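Putative NADH-depentdent flavin oxidoreductase (Cupriavidus metallidurans, PDB 5OCS) probably reduces activated carbon-carbon double bonds as an FMN-dependent Old Yellow Enzyme, drawing electrons from a nicotinamide cofactor. Local coordinates at residues 290-304 and 315-327. Residues are numbered along the deposited sequence; the frame is centred on the assembly and turned at random.
Sequences KAEVGLPTMAVGLIT and NNEADIISIARAM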
ATOM      1  N   LYS D 290      25.125 -10.276  19.348  1.00 15.61           N
ATOM      2  CA  LYS D 290      25.494 -11.163  18.255  1.00 15.82           C
ATOM      3  C   LYS D 290      26.851 -11.852  18.520  1.00 17.08           C
ATOM      4  O   LYS D 290      26.965 -13.073  18.411  1.00 17.55           O
ATOM      5  CB  LYS D 290      25.557 -10.382  16.958  1.00 16.06           C
ATOM      6  CG  LYS D 290      25.939 -11.218  15.729  1.00 15.54           C
ATOM      7  CD  LYS D 290      25.737 -10.462  14.422  1.00 15.87           C
ATOM      8  CE  LYS D 290      26.676 -10.947  13.303  1.00 16.46           C
ATOM      9  NZ  LYS D 290      26.439 -12.384  13.013  1.00 16.03           N
ATOM     10  N   ALA D 291      27.856 -11.040  18.828  1.00 17.78           N
ATOM     11  CA  ALA D 291      29.207 -11.545  19.004  1.00 19.24           C
ATOM     12  C   ALA D 291      29.290 -12.505  20.173  1.00 21.47           C
ATOM     13  O   ALA D 291      29.932 -13.544  20.049  1.00 23.77           O
ATOM     14  CB  ALA D 291      30.181 -10.408  19.191  1.00 19.41           C
ATOM     15  N   GLU D 292      28.632 -12.188  21.287  1.00 20.16           N
ATOM     16  CA  GLU D 292      28.785 -12.991  22.507  1.00 20.10           C
ATOM     17  C   GLU D 292      27.875 -14.218  22.622  1.00 20.99           C
ATOM     18  O   GLU D 292      28.258 -15.205  23.237  1.00 21.39           O
ATOM     19  CB  GLU D 292      28.577 -12.137  23.752  1.00 20.08           C
ATOM     20  CG  GLU D 292      29.609 -11.029  23.935  1.00 20.44           C
ATOM     21  CD  GLU D 292      29.600 -10.422  25.312  1.00 19.80           C
ATOM     22  OE1 GLU D 292      29.004 -10.997  26.239  1.00 21.67           O
ATOM     23  OE2 GLU D 292      30.192  -9.346  25.466  1.00 19.33           O
ATOM     24  N   VAL D 293      26.653 -14.133  22.101  1.00 18.87           N
ATOM     25  CA  VAL D 293      25.682 -15.206  22.245  1.00 19.11           C
ATOM     26  C   VAL D 293      25.580 -16.084  20.983  1.00 20.09           C
ATOM     27  O   VAL D 293      25.338 -17.290  21.093  1.00 20.93           O
ATOM     28  CB  VAL D 293      24.301 -14.663  22.646  1.00 19.19           C
ATOM     29  CG1 VAL D 293      23.297 -15.788  22.843  1.00 19.15           C
ATOM     30  CG2 VAL D 293      24.417 -13.865  23.941  1.00 18.60           C
ATOM     31  N   GLY D 294      25.710 -15.485  19.802  1.00 19.96           N
ATOM     32  CA  GLY D 294      25.700 -16.248  18.541  1.00 21.00           C
ATOM     33  C   GLY D 294      24.334 -16.695  18.048  1.00 20.69           C
ATOM     34  O   GLY D 294      24.254 -17.462  17.097  1.00 20.30           O
ATOM     35  N   LEU D 295      23.250 -16.252  18.680  1.00 18.07           N
ATOM     36  CA  LEU D 295      21.907 -16.461  18.112  1.00 17.18           C
ATOM     37  C   LEU D 295      21.787 -15.581  16.863  1.00 16.30           C
ATOM     38  O   LEU D 295      22.426 -14.526  16.776  1.00 16.60           O
ATOM     39  CB  LEU D 295      20.794 -16.033  19.106  1.00 17.85           C
ATOM     40  CG  LEU D 295      20.155 -16.944  20.151  1.00 17.46           C
ATOM     41  CD1 LEU D 295      19.266 -16.208  21.149  1.00 17.37           C
ATOM     42  CD2 LEU D 295      19.391 -18.073  19.491  1.00 16.58           C
ATOM     43  N   PRO D 296      20.915 -15.945  15.906  1.00 16.49           N
ATOM     44  CA  PRO D 296      20.512 -14.977  14.882  1.00 15.59           C
ATOM     45  C   PRO D 296      19.993 -13.695  15.568  1.00 15.23           C
ATOM     46  O   PRO D 296      19.133 -13.793  16.449  1.00 15.00           O
ATOM     47  CB  PRO D 296      19.378 -15.715  14.160  1.00 16.09           C
ATOM     48  CG  PRO D 296      19.786 -17.135  14.253  1.00 16.21           C
ATOM     49  CD  PRO D 296      20.391 -17.291  15.612  1.00 16.45           C
ATOM     50  N   THR D 297      20.569 -12.558  15.227  1.00 13.67           N
ATOM     51  CA  THR D 297      20.360 -11.342  15.976  1.00 13.31           C
ATOM     52  C   THR D 297      19.688 -10.363  15.057  1.00 13.15           C
ATOM     53  O   THR D 297      20.263  -9.916  14.064  1.00 12.50           O
ATOM     54  CB  THR D 297      21.689 -10.788  16.496  1.00 13.70           C
ATOM     55  OG1 THR D 297      22.280 -11.790  17.329  1.00 13.75           O
ATOM     56  CG2 THR D 297      21.484  -9.524  17.264  1.00 14.44           C
ATOM     57  N   MET D 298      18.452 -10.031  15.377  1.00 13.52           N
ATOM     58  CA  MET D 298      17.752  -8.984  14.657  1.00 13.04           C
ATOM     59  C   MET D 298      17.951  -7.684  15.412  1.00 12.39           C
ATOM     60  O   MET D 298      17.813  -7.681  16.596  1.00 12.49           O
ATOM     61  CB  MET D 298      16.240  -9.241  14.584  1.00 15.31           C
ATOM     62  CG  MET D 298      15.798 -10.625  14.219  1.00 18.06           C
ATOM     63  SD  MET D 298      13.963 -10.590  13.987  1.00 24.02           S
ATOM     64  CE  MET D 298      13.635 -12.337  13.768  1.00 25.81           C
ATOM     65  N   ALA D 299      18.289  -6.607  14.737  1.00 11.46           N
ATOM     66  CA  ALA D 299      18.495  -5.338  15.370  1.00 11.17           C
ATOM     67  C   ALA D 299      17.489  -4.329  14.848  1.00 10.14           C
ATOM     68  O   ALA D 299      17.299  -4.201  13.632  1.00  9.43           O
ATOM     69  CB  ALA D 299      19.881  -4.836  15.080  1.00 11.82           C
ATOM     70  N   VAL D 300      16.869  -3.607  15.779  1.00  9.99           N
ATOM     71  CA  VAL D 300      16.088  -2.416  15.418  1.00  9.95           C
ATOM     72  C   VAL D 300      17.042  -1.430  14.809  1.00 10.63           C
ATOM     73  O   VAL D 300      18.085  -1.080  15.434  1.00 11.43           O
ATOM     74  CB  VAL D 300      15.442  -1.774  16.632  1.00 10.21           C
ATOM     75  CG1 VAL D 300      14.797  -0.441  16.237  1.00 11.11           C
ATOM     76  CG2 VAL D 300      14.389  -2.698  17.212  1.00  9.77           C
ATOM     77  N   GLY D 301      16.743  -1.041  13.577  1.00 11.11           N
ATOM     78  CA  GLY D 301      17.521  -0.088  12.829  1.00 12.04           C
ATOM     79  C   GLY D 301      16.758   1.217  12.667  1.00 12.37           C
ATOM     80  O   GLY D 301      15.830   1.300  11.818  1.00 12.43           O
ATOM     81  N   LEU D 302      17.144   2.247  13.426  1.00 11.65           N
ATOM     82  CA  LEU D 302      16.495   3.563  13.301  1.00 12.70           C
ATOM     83  C   LEU D 302      17.181   4.305  12.181  1.00 12.48           C
ATOM     84  O   LEU D 302      17.881   5.276  12.407  1.00 13.35           O
ATOM     85  CB  LEU D 302      16.558   4.336  14.634  1.00 12.87           C
ATOM     86  CG  LEU D 302      15.905   3.627  15.814  1.00 13.87           C
ATOM     87  CD1 LEU D 302      16.094   4.522  17.047  1.00 14.34           C
ATOM     88  CD2 LEU D 302      14.437   3.287  15.623  1.00 13.91           C
ATOM     89  N   ILE D 303      16.986   3.802  10.960  1.00 12.19           N
ATOM     90  CA  ILE D 303      17.673   4.239   9.775  1.00 12.80           C
ATOM     91  C   ILE D 303      16.698   4.506   8.658  1.00 12.44           C
ATOM     92  O   ILE D 303      15.554   4.050   8.707  1.00 13.70           O
ATOM     93  CB  ILE D 303      18.737   3.201   9.339  1.00 14.04           C
ATOM     94  CG1 ILE D 303      18.090   1.848   8.993  1.00 14.42           C
ATOM     95  CG2 ILE D 303      19.759   3.009  10.450  1.00 14.07           C
ATOM     96  CD1 ILE D 303      17.592   1.745   7.565  1.00 15.53           C
ATOM     97  N   THR D 304      17.142   5.257   7.653  1.00 12.60           N
ATOM     98  CA  THR D 304      16.307   5.529   6.473  1.00 13.56           C
ATOM     99  C   THR D 304      16.989   5.143   5.163  1.00 13.61           C
ATOM    100  O   THR D 304      16.312   4.999   4.161  1.00 13.47           O
ATOM    101  CB  THR D 304      15.902   7.023   6.380  1.00 15.30           C
ATOM    102  OG1 THR D 304      17.091   7.811   6.159  1.00 16.15           O
ATOM    103  CG2 THR D 304      15.181   7.478   7.683  1.00 15.69           C
ATOM    104  N   ASN D 315      29.060  -4.952   8.327  1.00 22.15           N
ATOM    105  CA  ASN D 315      29.924  -4.783   9.491  1.00 21.31           C
ATOM    106  C   ASN D 315      29.620  -5.766  10.643  1.00 21.07           C
ATOM    107  O   ASN D 315      30.114  -5.589  11.767  1.00 21.04           O
ATOM    108  CB  ASN D 315      29.854  -3.309   9.953  1.00 23.71           C
ATOM    109  CG  ASN D 315      31.048  -2.885  10.812  1.00 27.59           C
ATOM    110  OD1 ASN D 315      32.195  -3.358  10.604  1.00 28.85           O
ATOM    111  ND2 ASN D 315      30.795  -1.986  11.793  1.00 25.74           N
ATOM    112  N   ASN D 316      28.822  -6.804  10.379  1.00 19.31           N
ATOM    113  CA  ASN D 316      28.537  -7.856  11.324  1.00 19.49           C
ATOM    114  C   ASN D 316      27.901  -7.365  12.638  1.00 18.65           C
ATOM    115  O   ASN D 316      28.161  -7.925  13.713  1.00 18.90           O
ATOM    116  CB  ASN D 316      29.814  -8.678  11.585  1.00 21.78           C
ATOM    117  CG  ASN D 316      30.239  -9.475  10.362  1.00 22.90           C
ATOM    118  OD1 ASN D 316      29.561 -10.399   9.977  1.00 24.01           O
ATOM    119  ND2 ASN D 316      31.354  -9.102   9.747  1.00 24.46           N
ATOM    120  N   GLU D 317      27.105  -6.292  12.544  1.00 16.64           N
ATOM    121  CA  GLU D 317      26.415  -5.738  13.710  1.00 15.96           C
ATOM    122  C   GLU D 317      25.121  -6.500  13.990  1.00 16.10           C
ATOM    123  O   GLU D 317      24.688  -6.527  15.121  1.00 15.32           O
ATOM    124  CB  GLU D 317      26.142  -4.241  13.566  1.00 17.24           C
ATOM    125  CG  GLU D 317      27.392  -3.374  13.557  1.00 18.80           C
ATOM    126  CD  GLU D 317      27.161  -1.913  13.219  1.00 20.53           C
ATOM    127  OE1 GLU D 317      26.147  -1.325  13.641  1.00 21.44           O
ATOM    128  OE2 GLU D 317      28.021  -1.320  12.540  1.00 23.22           O
ATOM    129  N   ALA D 318      24.504  -7.088  12.958  1.00 14.53           N
ATOM    130  CA  ALA D 318      23.250  -7.823  13.096  1.00 14.56           C
ATOM    131  C   ALA D 318      23.100  -8.753  11.898  1.00 14.02           C
ATOM    132  O   ALA D 318      23.745  -8.537  10.870  1.00 14.59           O
ATOM    133  CB  ALA D 318      22.051  -6.865  13.194  1.00 15.35           C
ATOM    134  N   ASP D 319      22.266  -9.771  12.040  1.00 13.73           N
ATOM    135  CA  ASP D 319      21.924 -10.678  10.944  1.00 13.67           C
ATOM    136  C   ASP D 319      20.670 -10.270  10.190  1.00 13.75           C
ATOM    137  O   ASP D 319      20.544 -10.558   8.992  1.00 14.08           O
ATOM    138  CB  ASP D 319      21.739 -12.069  11.509  1.00 14.09           C
ATOM    139  CG  ASP D 319      22.928 -12.505  12.313  1.00 14.62           C
ATOM    140  OD1 ASP D 319      23.995 -12.549  11.677  1.00 16.78           O
ATOM    141  OD2 ASP D 319      22.814 -12.741  13.526  1.00 13.49           O
ATOM    142  N   ILE D 320      19.757  -9.615  10.895  1.00 12.06           N
ATOM    143  CA  ILE D 320      18.508  -9.123  10.324  1.00 11.64           C
ATOM    144  C   ILE D 320      18.329  -7.714  10.864  1.00 11.42           C
ATOM    145  O   ILE D 320      18.675  -7.441  12.037  1.00 11.29           O
ATOM    146  CB  ILE D 320      17.343 -10.020  10.754  1.00 12.34           C
ATOM    147  CG1 ILE D 320      17.480 -11.412  10.108  1.00 12.84           C
ATOM    148  CG2 ILE D 320      16.010  -9.365  10.392  1.00 12.36           C
ATOM    149  CD1 ILE D 320      16.541 -12.424  10.692  1.00 13.39           C
ATOM    150  N   ILE D 321      17.841  -6.799  10.024  1.00 10.90           N
ATOM    151  CA  ILE D 321      17.595  -5.446  10.460  1.00 11.75           C
ATOM    152  C   ILE D 321      16.109  -5.240  10.388  1.00 11.19           C
ATOM    153  O   ILE D 321      15.508  -5.449   9.315  1.00 11.88           O
ATOM    154  CB  ILE D 321      18.361  -4.350   9.681  1.00 14.28           C
ATOM    155  CG1 ILE D 321      17.953  -2.921  10.157  1.00 15.92           C
ATOM    156  CG2 ILE D 321      18.205  -4.479   8.160  1.00 16.34           C
ATOM    157  CD1 ILE D 321      18.827  -1.828   9.596  1.00 18.24           C
ATOM    158  N   SER D 322      15.516  -4.805  11.492  1.00 10.38           N
ATOM    159  CA  SER D 322      14.114  -4.405  11.461  1.00  9.62           C
ATOM    160  C   SER D 322      13.955  -2.911  11.221  1.00  9.90           C
ATOM    161  O   SER D 322      14.678  -2.097  11.789  1.00  9.36           O
ATOM    162  CB  SER D 322      13.353  -4.874  12.717  1.00  9.48           C
ATOM    163  OG  SER D 322      13.709  -4.168  13.904  1.00  9.73           O
ATOM    164  N   ILE D 323      12.997  -2.560  10.362  1.00  9.69           N
ATOM    165  CA  ILE D 323      12.791  -1.181   9.953  1.00 11.13           C
ATOM    166  C   ILE D 323      11.354  -0.791  10.201  1.00 10.79           C
ATOM    167  O   ILE D 323      10.448  -1.546   9.870  1.00 11.23           O
ATOM    168  CB  ILE D 323      13.169  -0.969   8.492  1.00 12.84           C
ATOM    169  CG1 ILE D 323      14.661  -1.230   8.275  1.00 15.73           C
ATOM    170  CG2 ILE D 323      12.935   0.477   8.087  1.00 13.23           C
ATOM    171  CD1 ILE D 323      15.049  -1.339   6.830  1.00 17.94           C
ATOM    172  N   ALA D 324      11.160   0.338  10.858  1.00 10.09           N
ATOM    173  CA  ALA D 324       9.824   0.751  11.264  1.00  9.83           C
ATOM    174  C   ALA D 324       9.403   2.002  10.458  1.00 10.46           C
ATOM    175  O   ALA D 324       8.749   1.846   9.431  1.00 10.30           O
ATOM    176  CB  ALA D 324       9.767   0.915  12.767  1.00  9.71           C
ATOM    177  N   ARG D 325       9.709   3.212  10.951  1.00 11.08           N
ATOM    178  CA  ARG D 325       9.190   4.423  10.395  1.00 12.77           C
ATOM    179  C   ARG D 325       9.486   4.589   8.916  1.00 11.87           C
ATOM    180  O   ARG D 325       8.608   5.035   8.203  1.00 12.10           O
ATOM    181  CB  ARG D 325       9.673   5.645  11.187  1.00 14.98           C
ATOM    182  CG  ARG D 325       8.956   5.726  12.516  1.00 18.43           C
ATOM    183  CD  ARG D 325       9.223   7.049  13.208  1.00 22.99           C
ATOM    184  NE  ARG D 325       8.482   7.136  14.466  1.00 27.15           N
ATOM    185  CZ  ARG D 325       8.431   8.214  15.243  1.00 30.13           C
ATOM    186  NH1 ARG D 325       9.092   9.322  14.917  1.00 29.94           N
ATOM    187  NH2 ARG D 325       7.700   8.181  16.358  1.00 32.25           N
ATOM    188  N   ALA D 326      10.680   4.222   8.460  1.00 12.37           N
ATOM    189  CA  ALA D 326      10.984   4.389   7.034  1.00 11.52           C
ATOM    190  C   ALA D 326      10.081   3.533   6.153  1.00 11.36           C
ATOM    191  O   ALA D 326       9.886   3.895   5.000  1.00 11.27           O
ATOM    192  CB  ALA D 326      12.450   4.119   6.702  1.00 11.95           C
ATOM    193  N   MET D 327       9.611   2.398   6.676  1.00 10.30           N
ATOM    194  CA  MET D 327       8.660   1.551   5.950  1.00 11.04           C
ATOM    195  C   MET D 327       7.308   2.230   5.839  1.00 10.53           C
ATOM    196  O   MET D 327       6.620   1.990   4.843  1.00 10.08           O
ATOM    197  CB  MET D 327       8.467   0.188   6.622  1.00 11.74           C
ATOM    198  CG  MET D 327       9.601  -0.800   6.499  1.00 13.06           C
ATOM    199  SD  MET D 327       9.943  -1.334   4.795  1.00 14.57           S
ATOM    200  CE  MET D 327       8.344  -1.518   4.031  1.00 16.28           C
TER
HETATM  201  O   HOH W   1      24.344 -14.391  14.686  1.00 22.59           O
HETATM  202  O   HOH W   2      13.216   1.601  12.216  1.00 24.88           O
HETATM  203  O   HOH W   3      13.167   3.991  10.141  1.00 15.33           O
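At N316, whose positive phi closes a Schellman motif at the end of helix 306-314, the aliphatic stem of K290 packs against the backbone, K290 CE lying 3.4 Å from N316 O. A318 follows with a methyl small enough to lie against that of A299, CB to CB 3.5 Å. D319 then gathers the start of both strands. D319 OD1 receives K290 NZ in a salt bridge of 2.8 Å, on the syn side; the lysine chain, long and extended until it bends at chi4 (60°), reaches over from its helix. D319 OD2 uses its anti lone pair for T297 N at 2.8 Å, so the two oxygens divide the work and the carboxylate's rotation is fixed. In return, T297 O accepts from both D319 N and I320 N. I320 and M298 run side by side from the same face of the sheet, two apolar chains suited to this buried place, with M298 CG 3.8 Å from I320 CB, while I320 O takes A299 N. I321 turns to the face shared with A299; with CG1 anti to the backbone N (chi1 176°), its CD1 passes over G301 CA, where the absence of a side chain leaves room, and meets I303 CG1 tip to tip at 3.8 Å. S322 bonds to A299 O and G301 N through its backbone, and its compact S322 OG lies 3.3 Å from V300 CA and is hydrogen-bonded to H263 NE2. Beyond the strand, one water joins A324 N to G301 O and another A326 N to I303 O; L302, A324 and R325, which follow the strands, bind FMN. The parallel pairing of 297-300 with 320-323 is the last beta-alpha-beta unit of the TIM barrel: helix 306-314 covers I321, strand 262-265 flanks 297-300, and R18 bonds to the backbone of I321.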